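Xylose isomerase-like TIM barrel (Anabaena variabilis ATCC 29413, PDB 2QW5) binds a zinc ion and D-xylose in its barrel and is probably an isomerase or epimerase acting on sugars or sugar phosphates. Local coordinates at residues 62-65 and 66-70; 311-314 and 315-318; 193-196 and 197-200. All coordinates share one frame; numbering follows the deposited sequence.

Interaction 1: residues 62-65 and 66-70; sequences QDLE and NYTNL
Thr-68 turns its hydroxyl back onto the helix: OG1 lies beside its own backbone N (chi1 -64°) and donates to Leu-64 O at 2.7 Å. The same oxygen takes the backbone bond from Thr-68 N, and the two donors come from opposite faces of the Leu-64 carbonyl, with OG1 well above its plane.

Two residues earlier, Gln-62 and Asn-66 bring their amides together. In the conformer described, the Gln-62 chain bends at chi2 (55°) and NE2 comes to 2.8 Å from Asn-66 OD1, a bent, weak bond that is doubtful because Gln-62 has a second conformer. The other end of the Asn-66 amide is held by a water, which accepts from ND2 at 2.7 Å and donates to Asp-63 OD1 at 2.9 Å. Asp-63 OD2 meanwhile forms a salt bridge with Arg-114 of helix 101-120. Tyr-67, buried against Pro-24, Ile-52 and Ile-117, brings CD2 within 3.3 Å of Asp-63 O.

The water at ND2 favours this rotation of the Asn-66 amide, the Gln-62 bond adding little that is certain. A polar chain thus runs from Asn-66 through the water and Asp-63 to Arg-114, on the outer layer of a beta-alpha-beta unit.

Interaction 2: residues 311-314 and 315-318; sequences YPNA and YDIA
Asn-313 is the N-cap of helix 314-332, and its side chain arches over the first turn to meet Asp-316. From CB, which lies 3.8 Å from Asp-316 OD2, the chain enters the crowded position between backbone N and carbonyl carbon (chi1 75°). That torsion carries CG over the carboxylate, 3.2 Å from Asp-316 OD2. At the tip, OD1 accepts from Asp-316 N at 2.8 Å in a fairly straight bond, and takes a second, weak and strongly bent bond from Tyr-315 N. The other branch, ND2, comes no nearer to the carboxylate than 3.6 Å, at Asp-316 OD2.

The return bond completes a capping box: Asn-313 N donates to Asp-316 OD2 at 2.9 Å, nearly straight, meeting the oxygen on its anti side but 33° out of the carboxylate plane. The two flat groups are stacked, their planes only 11° apart, although the side chains themselves cross at about a right angle. Next to the box, Pro-312 CB meets Ile-317 CD1 at 3.9 Å, an apolar contact between N' and N4, the arrangement of a hydrophobic staple. Ile-317 also packs on Ile-282 and Phe-300, while the Tyr-315 hydroxyl bonds to His-36.

The box thus gives acceptors to amide groups that the start of a helix cannot pair within itself. The negative carboxylate of Asp-316 also sits at the positive end of the helix dipole, which would probably favour its charged form.

Interaction 3: residues 193-196 and 197-200; sequences PNKL and SQLI
Gln-198 OE1 is gripped by two successive backbone amides, Asn-194 N at 2.8 Å and Lys-195 N at 2.9 Å. They arrive from different directions: Asn-194 N lies nearly along the C=O axis of the side-chain amide, whereas Lys-195 N stands above its plane, 44° out of it. The Gln-198 chain leaves beside its own backbone N (chi1 -65°) and then runs extended (chi2 165°), long enough to fold back past the helix start to the loop that precedes it. On the way its CB passes Lys-195 O at 3.4 Å and Pro-193 CB at 4.2 Å.

Lys-195 is the N-cap, and here the capping region is tied by a side chain from within the first turn reaching back to the loop. Lys-195 O in turn accepts from Leu-199 N at 3.1 Å, in the carbonyl plane, and weakly from Gln-198 N. The aliphatic part of Lys-195 lies over the Gln-198 amide and alongside Ser-197, with CB 3.7 Å from Ser-197 OG; its NZ makes a long, weak ion pair with Glu-225. On the apolar side, Pro-193, which follows a cis peptide bond, sets CG 4.4 Å from Leu-199 CD1.

Asn-194 turns its own amide elsewhere: ND2 donates to the carbonyls of Ile-185 and Thr-190, and OD1 is hydrogen-bonded to Thr-296 of the second subunit. The loop thus joins the subunit interface to helix 196-203, which follows barrel strand 179-182. Leu-196 and Leu-199 also pack on Pro-184, next to the zinc ligand Glu-183. Leu-196 packs on helices 217-223 and 227-240, Ile-200 on Tyr-236, while Pro-193 and Gln-198 face helix 148-176 at Tyr-159 and Gln-152.

In the fold
From the N terminus, interaction 1 comes first, inside helix 60-76 between strands 47-51 and 83-87. Interaction 3 follows after strand 179-182, where residues 193-200 lead the loop into helix 196-203. Interaction 2 comes last, as the long segment after helix 287-290 enters the C-terminal helix 314-332. The three lie in series, neither nesting nor crossing, and each closes only a turn or so of chain. All belong to the outer layer around the eight-stranded parallel barrel. Interaction 3 lies across the chain's centre from each of the others, their centres about 33 Å apart; interactions 1 and 2 are about 30 Å apart, and both border helix 27-42.

Interaction 1: residues 62-65 and 66-70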
ATOM      1  N   GLN A  62      21.375 -27.999  -4.656  1.00 20.73           N
ATOM      2  CA  GLN A  62      20.556 -28.292  -5.837  0.50 21.75           C
ATOM      3  C   GLN A  62      20.658 -27.170  -6.881  1.00 21.31           C
ATOM      4  O   GLN A  62      20.715 -27.449  -8.084  1.00 22.84           O
ATOM      5  CB  GLN A  62      19.089 -28.597  -5.471  0.50 23.19           C
ATOM      6  CG  GLN A  62      18.233 -29.084  -6.668  0.50 22.81           C
ATOM      7  CD  GLN A  62      18.839 -30.295  -7.377  0.50 29.81           C
ATOM      8  OE1 GLN A  62      18.871 -31.401  -6.825  0.50 33.94           O
ATOM      9  NE2 GLN A  62      19.327 -30.087  -8.598  0.50 21.49           N
ATOM     10  N   ASP A  63      20.716 -25.918  -6.436  1.00 22.26           N
ATOM     11  CA  ASP A  63      20.879 -24.786  -7.360  1.00 21.91           C
ATOM     12  C   ASP A  63      22.200 -24.890  -8.131  1.00 21.79           C
ATOM     13  O   ASP A  63      22.221 -24.701  -9.352  1.00 18.93           O
ATOM     14  CB  ASP A  63      20.862 -23.438  -6.609  1.00 23.31           C
ATOM     15  CG  ASP A  63      19.496 -23.071  -6.038  1.00 28.13           C
ATOM     16  OD1 ASP A  63      18.476 -23.516  -6.593  1.00 27.00           O
ATOM     17  OD2 ASP A  63      19.473 -22.307  -5.032  1.00 27.57           O
ATOM     18  N   LEU A  64      23.274 -25.221  -7.419  1.00 20.30           N
ATOM     19  CA  LEU A  64      24.617 -25.312  -8.036  1.00 20.44           C
ATOM     20  C   LEU A  64      24.650 -26.375  -9.122  1.00 22.11           C
ATOM     21  O   LEU A  64      25.154 -26.145 -10.220  1.00 21.94           O
ATOM     22  CB  LEU A  64      25.676 -25.581  -6.970  1.00 20.03           C
ATOM     23  CG  LEU A  64      27.140 -25.550  -7.397  1.00 21.35           C
ATOM     24  CD1 LEU A  64      27.479 -24.277  -8.192  1.00 22.48           C
ATOM     25  CD2 LEU A  64      28.054 -25.726  -6.194  1.00 18.01           C
ATOM     26  N   GLU A  65      24.017 -27.495  -8.820  1.00 23.33           N
ATOM     27  CA  GLU A  65      23.865 -28.598  -9.756  1.00 26.63           C
ATOM     28  C   GLU A  65      23.030 -28.189 -10.965  1.00 22.96           C
ATOM     29  O   GLU A  65      23.415 -28.453 -12.088  1.00 18.88           O
ATOM     30  CB  GLU A  65      23.246 -29.788  -9.011  1.00 26.68           C
ATOM     31  CG  GLU A  65      23.020 -31.036  -9.833  1.00 37.80           C
ATOM     32  CD  GLU A  65      22.741 -32.236  -8.929  1.00 40.84           C
ATOM     33  OE1 GLU A  65      21.812 -32.136  -8.072  1.00 56.02           O
ATOM     34  OE2 GLU A  65      23.459 -33.259  -9.074  1.00 60.15           O
ATOM     35  N   ASN A  66      21.916 -27.496 -10.747  1.00 21.47           N
ATOM     36  CA  ASN A  66      21.083 -27.053 -11.880  1.00 21.29           C
ATOM     37  C   ASN A  66      21.792 -26.081 -12.804  1.00 20.01           C
ATOM     38  O   ASN A  66      21.757 -26.246 -14.013  1.00 19.17           O
ATOM     39  CB  ASN A  66      19.764 -26.435 -11.399  1.00 21.67           C
ATOM     40  CG  ASN A  66      18.839 -27.446 -10.763  1.00 25.25           C
ATOM     41  OD1 ASN A  66      18.962 -28.668 -10.967  1.00 25.52           O
ATOM     42  ND2 ASN A  66      17.898 -26.942  -9.996  1.00 22.45           N
ATOM     43  N   TYR A  67      22.435 -25.059 -12.242  1.00 18.67           N
ATOM     44  CA  TYR A  67      23.170 -24.079 -13.087  1.00 17.11           C
ATOM     45  C   TYR A  67      24.399 -24.723 -13.781  1.00 17.39           C
ATOM     46  O   TYR A  67      24.760 -24.328 -14.888  1.00 18.45           O
ATOM     47  CB  TYR A  67      23.533 -22.807 -12.277  1.00 15.89           C
ATOM     48  CG  TYR A  67      22.310 -21.916 -12.022  1.00 15.50           C
ATOM     49  CD1 TYR A  67      21.788 -21.125 -13.046  1.00 19.07           C
ATOM     50  CD2 TYR A  67      21.735 -21.787 -10.751  1.00 22.57           C
ATOM     51  CE1 TYR A  67      20.691 -20.277 -12.844  1.00 21.20           C
ATOM     52  CE2 TYR A  67      20.624 -20.923 -10.532  1.00 21.99           C
ATOM     53  CZ  TYR A  67      20.124 -20.172 -11.579  1.00 17.22           C
ATOM     54  OH  TYR A  67      19.044 -19.349 -11.398  1.00 18.73           O
ATOM     55  N   THR A  68      25.032 -25.700 -13.119  1.00 19.65           N
ATOM     56  CA  THR A  68      26.144 -26.451 -13.723  1.00 17.99           C
ATOM     57  C   THR A  68      25.573 -27.180 -14.952  1.00 20.30           C
ATOM     58  O   THR A  68      26.151 -27.131 -16.034  1.00 24.35           O
ATOM     59  CB  THR A  68      26.773 -27.449 -12.754  1.00 16.18           C
ATOM     60  OG1 THR A  68      27.378 -26.751 -11.651  1.00 22.54           O
ATOM     61  CG2 THR A  68      27.842 -28.316 -13.480  1.00 16.68           C
ATOM     62  N   ASN A  69      24.406 -27.790 -14.792  1.00 22.61           N
ATOM     63  CA  ASN A  69      23.742 -28.478 -15.905  1.00 22.66           C
ATOM     64  C   ASN A  69      23.312 -27.529 -17.021  1.00 23.81           C
ATOM     65  O   ASN A  69      23.314 -27.921 -18.195  1.00 26.92           O
ATOM     66  CB  ASN A  69      22.550 -29.309 -15.390  1.00 26.97           C
ATOM     67  CG  ASN A  69      22.973 -30.466 -14.470  1.00 32.27           C
ATOM     68  OD1 ASN A  69      24.129 -30.852 -14.418  1.00 29.66           O
ATOM     69  ND2 ASN A  69      22.021 -31.003 -13.737  1.00 36.19           N
ATOM     70  N   LEU A  70      22.931 -26.291 -16.675  1.00 22.21           N
ATOM     71  CA  LEU A  70      22.596 -25.281 -17.673  1.00 20.74           C
ATOM     72  C   LEU A  70      23.856 -24.940 -18.473  1.00 21.39           C
ATOM     73  O   LEU A  70      23.819 -24.928 -19.697  1.00 21.01           O
ATOM     74  CB  LEU A  70      21.953 -24.008 -17.047  1.00 20.27           C
ATOM     75  CG  LEU A  70      21.556 -22.858 -17.992  1.00 20.09           C
ATOM     76  CD1 LEU A  70      20.554 -23.319 -19.077  1.00 21.85           C
ATOM     77  CD2 LEU A  70      21.014 -21.663 -17.233  1.00 20.43           C
TER
HETATM   78  O   HOH W   1      17.956 -24.310  -9.353  1.00 33.58           O

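Interaction 2: residues 311-314 and 315-318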
ATOM      1  N   TYR A 311       4.396  -3.072 -33.247  1.00 26.91           N
ATOM      2  CA  TYR A 311       5.453  -2.351 -32.527  1.00 26.07           C
ATOM      3  C   TYR A 311       6.774  -3.131 -32.587  1.00 27.57           C
ATOM      4  O   TYR A 311       6.781  -4.282 -33.032  1.00 25.78           O
ATOM      5  CB  TYR A 311       4.994  -2.059 -31.096  1.00 26.65           C
ATOM      6  CG  TYR A 311       3.683  -1.299 -31.092  1.00 25.62           C
ATOM      7  CD1 TYR A 311       3.634   0.017 -31.517  1.00 26.29           C
ATOM      8  CD2 TYR A 311       2.487  -1.908 -30.686  1.00 29.37           C
ATOM      9  CE1 TYR A 311       2.404   0.730 -31.535  1.00 31.64           C
ATOM     10  CE2 TYR A 311       1.271  -1.217 -30.695  1.00 34.34           C
ATOM     11  CZ  TYR A 311       1.240   0.103 -31.122  1.00 31.75           C
ATOM     12  OH  TYR A 311       0.052   0.801 -31.129  1.00 35.47           O
ATOM     13  N   PRO A 312       7.902  -2.478 -32.248  1.00 26.72           N
ATOM     14  CA  PRO A 312       9.175  -3.215 -32.237  1.00 25.81           C
ATOM     15  C   PRO A 312       9.179  -4.409 -31.269  1.00 24.36           C
ATOM     16  O   PRO A 312       8.550  -4.338 -30.188  1.00 20.99           O
ATOM     17  CB  PRO A 312      10.188  -2.133 -31.813  1.00 25.76           C
ATOM     18  CG  PRO A 312       9.570  -0.873 -32.217  1.00 25.53           C
ATOM     19  CD  PRO A 312       8.124  -1.061 -31.913  1.00 25.81           C
ATOM     20  N   ASN A 313       9.814  -5.508 -31.703  1.00 24.64           N
ATOM     21  CA  ASN A 313       9.936  -6.730 -30.915  1.00 21.92           C
ATOM     22  C   ASN A 313      11.250  -6.699 -30.128  1.00 19.96           C
ATOM     23  O   ASN A 313      12.077  -5.802 -30.323  1.00 18.23           O
ATOM     24  CB  ASN A 313       9.698  -8.010 -31.749  1.00 19.18           C
ATOM     25  CG  ASN A 313      10.838  -8.409 -32.672  1.00 24.21           C
ATOM     26  OD1 ASN A 313      12.013  -8.182 -32.425  1.00 26.38           O
ATOM     27  ND2 ASN A 313      10.462  -9.087 -33.745  1.00 26.22           N
ATOM     28  N   ALA A 314      11.409  -7.681 -29.252  1.00 21.02           N
ATOM     29  CA  ALA A 314      12.594  -7.804 -28.393  1.00 17.35           C
ATOM     30  C   ALA A 314      13.918  -7.836 -29.168  1.00 17.74           C
ATOM     31  O   ALA A 314      14.899  -7.219 -28.767  1.00 17.83           O
ATOM     32  CB  ALA A 314      12.458  -9.067 -27.490  1.00 14.37           C
ATOM     33  N   TYR A 315      13.924  -8.524 -30.316  1.00 18.87           N
ATOM     34  CA  TYR A 315      15.115  -8.652 -31.148  1.00 19.94           C
ATOM     35  C   TYR A 315      15.443  -7.398 -31.925  1.00 20.96           C
ATOM     36  O   TYR A 315      16.613  -7.066 -32.086  1.00 20.88           O
ATOM     37  CB  TYR A 315      14.991  -9.864 -32.088  1.00 20.97           C
ATOM     38  CG  TYR A 315      14.881 -11.188 -31.377  1.00 18.02           C
ATOM     39  CD1 TYR A 315      15.684 -11.493 -30.275  1.00 23.76           C
ATOM     40  CD2 TYR A 315      14.071 -12.195 -31.879  1.00 29.11           C
ATOM     41  CE1 TYR A 315      15.603 -12.695 -29.631  1.00 22.58           C
ATOM     42  CE2 TYR A 315      13.982 -13.438 -31.242  1.00 28.14           C
ATOM     43  CZ  TYR A 315      14.763 -13.682 -30.127  1.00 28.93           C
ATOM     44  OH  TYR A 315      14.714 -14.879 -29.488  1.00 23.96           O
ATOM     45  N   ASP A 316      14.408  -6.699 -32.392  1.00 23.04           N
ATOM     46  CA  ASP A 316      14.567  -5.399 -33.038  1.00 22.83           C
ATOM     47  C   ASP A 316      15.322  -4.446 -32.102  1.00 22.00           C
ATOM     48  O   ASP A 316      16.306  -3.841 -32.503  1.00 22.04           O
ATOM     49  CB  ASP A 316      13.208  -4.770 -33.405  1.00 22.88           C
ATOM     50  CG  ASP A 316      12.393  -5.633 -34.368  1.00 28.89           C
ATOM     51  OD1 ASP A 316      12.973  -6.347 -35.219  1.00 35.22           O
ATOM     52  OD2 ASP A 316      11.152  -5.596 -34.266  1.00 31.30           O
ATOM     53  N   ILE A 317      14.854  -4.339 -30.862  1.00 20.30           N
ATOM     54  CA  ILE A 317      15.483  -3.445 -29.878  1.00 20.53           C
ATOM     55  C   ILE A 317      16.931  -3.884 -29.566  1.00 21.29           C
ATOM     56  O   ILE A 317      17.827  -3.033 -29.521  1.00 22.24           O
ATOM     57  CB  ILE A 317      14.607  -3.302 -28.612  1.00 21.27           C
ATOM     58  CG1 ILE A 317      13.252  -2.647 -28.967  1.00 23.83           C
ATOM     59  CG2 ILE A 317      15.289  -2.473 -27.501  1.00 19.32           C
ATOM     60  CD1 ILE A 317      13.328  -1.270 -29.630  1.00 21.54           C
ATOM     61  N   ALA A 318      17.136  -5.191 -29.382  1.00 20.64           N
ATOM     62  CA  ALA A 318      18.477  -5.766 -29.094  1.00 21.52           C
ATOM     63  C   ALA A 318      19.488  -5.443 -30.200  1.00 22.47           C
ATOM     64  O   ALA A 318      20.628  -5.042 -29.933  1.00 21.30           O
ATOM     65  CB  ALA A 318      18.381  -7.291 -28.890  1.00 20.19           C
TER

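Interaction 3: residues 193-196 and 197-200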
ATOM      1  N   PRO A 193      23.180   1.885  -1.948  1.00 20.20           N
ATOM      2  CA  PRO A 193      23.874   3.115  -2.389  1.00 21.63           C
ATOM      3  C   PRO A 193      23.317   3.592  -3.739  1.00 20.98           C
ATOM      4  O   PRO A 193      23.082   2.770  -4.642  1.00 19.58           O
ATOM      5  CB  PRO A 193      25.353   2.703  -2.463  1.00 22.71           C
ATOM      6  CG  PRO A 193      25.325   1.202  -2.645  1.00 18.68           C
ATOM      7  CD  PRO A 193      24.077   0.705  -1.948  1.00 20.00           C
ATOM      8  N   ASN A 194      23.035   4.896  -3.830  1.00 18.66           N
ATOM      9  CA  ASN A 194      22.465   5.476  -5.049  1.00 18.72           C
ATOM     10  C   ASN A 194      23.492   6.072  -6.012  1.00 19.72           C
ATOM     11  O   ASN A 194      23.322   5.991  -7.248  1.00 17.96           O
ATOM     12  CB  ASN A 194      21.395   6.544  -4.739  1.00 16.62           C
ATOM     13  CG  ASN A 194      20.279   6.045  -3.832  1.00 16.02           C
ATOM     14  OD1 ASN A 194      19.992   6.675  -2.808  1.00 18.16           O
ATOM     15  ND2 ASN A 194      19.690   4.903  -4.165  1.00 14.41           N
ATOM     16  N   LYS A 195      24.541   6.674  -5.434  1.00 19.55           N
ATOM     17  CA  LYS A 195      25.607   7.348  -6.162  1.00 18.36           C
ATOM     18  C   LYS A 195      26.947   6.640  -6.036  1.00 20.34           C
ATOM     19  O   LYS A 195      27.223   5.944  -5.055  1.00 20.01           O
ATOM     20  CB  LYS A 195      25.792   8.761  -5.612  1.00 15.74           C
ATOM     21  CG  LYS A 195      24.575   9.597  -5.636  1.00 21.69           C
ATOM     22  CD  LYS A 195      24.680  10.799  -4.713  1.00 21.58           C
ATOM     23  CE  LYS A 195      25.491  11.902  -5.297  1.00 34.16           C
ATOM     24  NZ  LYS A 195      25.246  13.123  -4.475  1.00 34.18           N
ATOM     25  N   LEU A 196      27.802   6.894  -7.018  1.00 18.00           N
ATOM     26  CA  LEU A 196      29.143   6.329  -7.073  1.00 20.30           C
ATOM     27  C   LEU A 196      29.949   6.886  -5.885  1.00 19.57           C
ATOM     28  O   LEU A 196      30.819   6.184  -5.380  1.00 20.59           O
ATOM     29  CB  LEU A 196      29.808   6.627  -8.447  1.00 19.69           C
ATOM     30  CG  LEU A 196      30.836   5.736  -9.107  1.00 24.79           C
ATOM     31  CD1 LEU A 196      30.510   4.274  -9.037  1.00 19.30           C
ATOM     32  CD2 LEU A 196      30.971   6.190 -10.598  1.00 21.13           C
ATOM     33  N   SER A 197      29.637   8.111  -5.417  1.00 18.71           N
ATOM     34  CA  SER A 197      30.322   8.689  -4.211  1.00 20.35           C
ATOM     35  C   SER A 197      29.986   7.877  -2.940  1.00 21.18           C
ATOM     36  O   SER A 197      30.861   7.644  -2.070  1.00 21.73           O
ATOM     37  CB  SER A 197      29.965  10.174  -4.019  1.00 19.99           C
ATOM     38  OG  SER A 197      28.572  10.337  -3.792  1.00 22.02           O
ATOM     39  N   GLN A 198      28.728   7.440  -2.840  1.00 19.07           N
ATOM     40  CA  GLN A 198      28.257   6.646  -1.697  1.00 20.25           C
ATOM     41  C   GLN A 198      28.881   5.244  -1.711  1.00 19.85           C
ATOM     42  O   GLN A 198      29.214   4.708  -0.659  1.00 19.71           O
ATOM     43  CB  GLN A 198      26.714   6.552  -1.704  1.00 21.47           C
ATOM     44  CG  GLN A 198      26.035   7.928  -1.502  1.00 20.50           C
ATOM     45  CD  GLN A 198      24.570   7.977  -1.833  1.00 20.02           C
ATOM     46  OE1 GLN A 198      24.066   7.143  -2.608  1.00 17.49           O
ATOM     47  NE2 GLN A 198      23.853   8.942  -1.220  1.00 18.55           N
ATOM     48  N   LEU A 199      28.968   4.620  -2.891  1.00 20.22           N
ATOM     49  CA  LEU A 199      29.624   3.304  -3.009  1.00 18.79           C
ATOM     50  C   LEU A 199      31.150   3.385  -2.773  1.00 20.19           C
ATOM     51  O   LEU A 199      31.722   2.471  -2.184  1.00 17.35           O
ATOM     52  CB  LEU A 199      29.329   2.661  -4.354  1.00 20.45           C
ATOM     53  CG  LEU A 199      29.849   1.250  -4.600  1.00 21.95           C
ATOM     54  CD1 LEU A 199      29.536   0.294  -3.450  1.00 14.63           C
ATOM     55  CD2 LEU A 199      29.270   0.742  -5.923  1.00 16.27           C
ATOM     56  N   ILE A 200      31.783   4.475  -3.225  1.00 19.35           N
ATOM     57  CA  ILE A 200      33.207   4.691  -3.030  1.00 20.86           C
ATOM     58  C   ILE A 200      33.475   4.810  -1.534  1.00 22.18           C
ATOM     59  O   ILE A 200      34.420   4.180  -1.027  1.00 23.83           O
ATOM     60  CB  ILE A 200      33.751   5.881  -3.820  1.00 22.26           C
ATOM     61  CG1 ILE A 200      33.955   5.482  -5.295  1.00 18.41           C
ATOM     62  CG2 ILE A 200      35.113   6.334  -3.273  1.00 17.58           C
ATOM     63  CD1 ILE A 200      34.264   6.621  -6.217  1.00 20.13           C
TER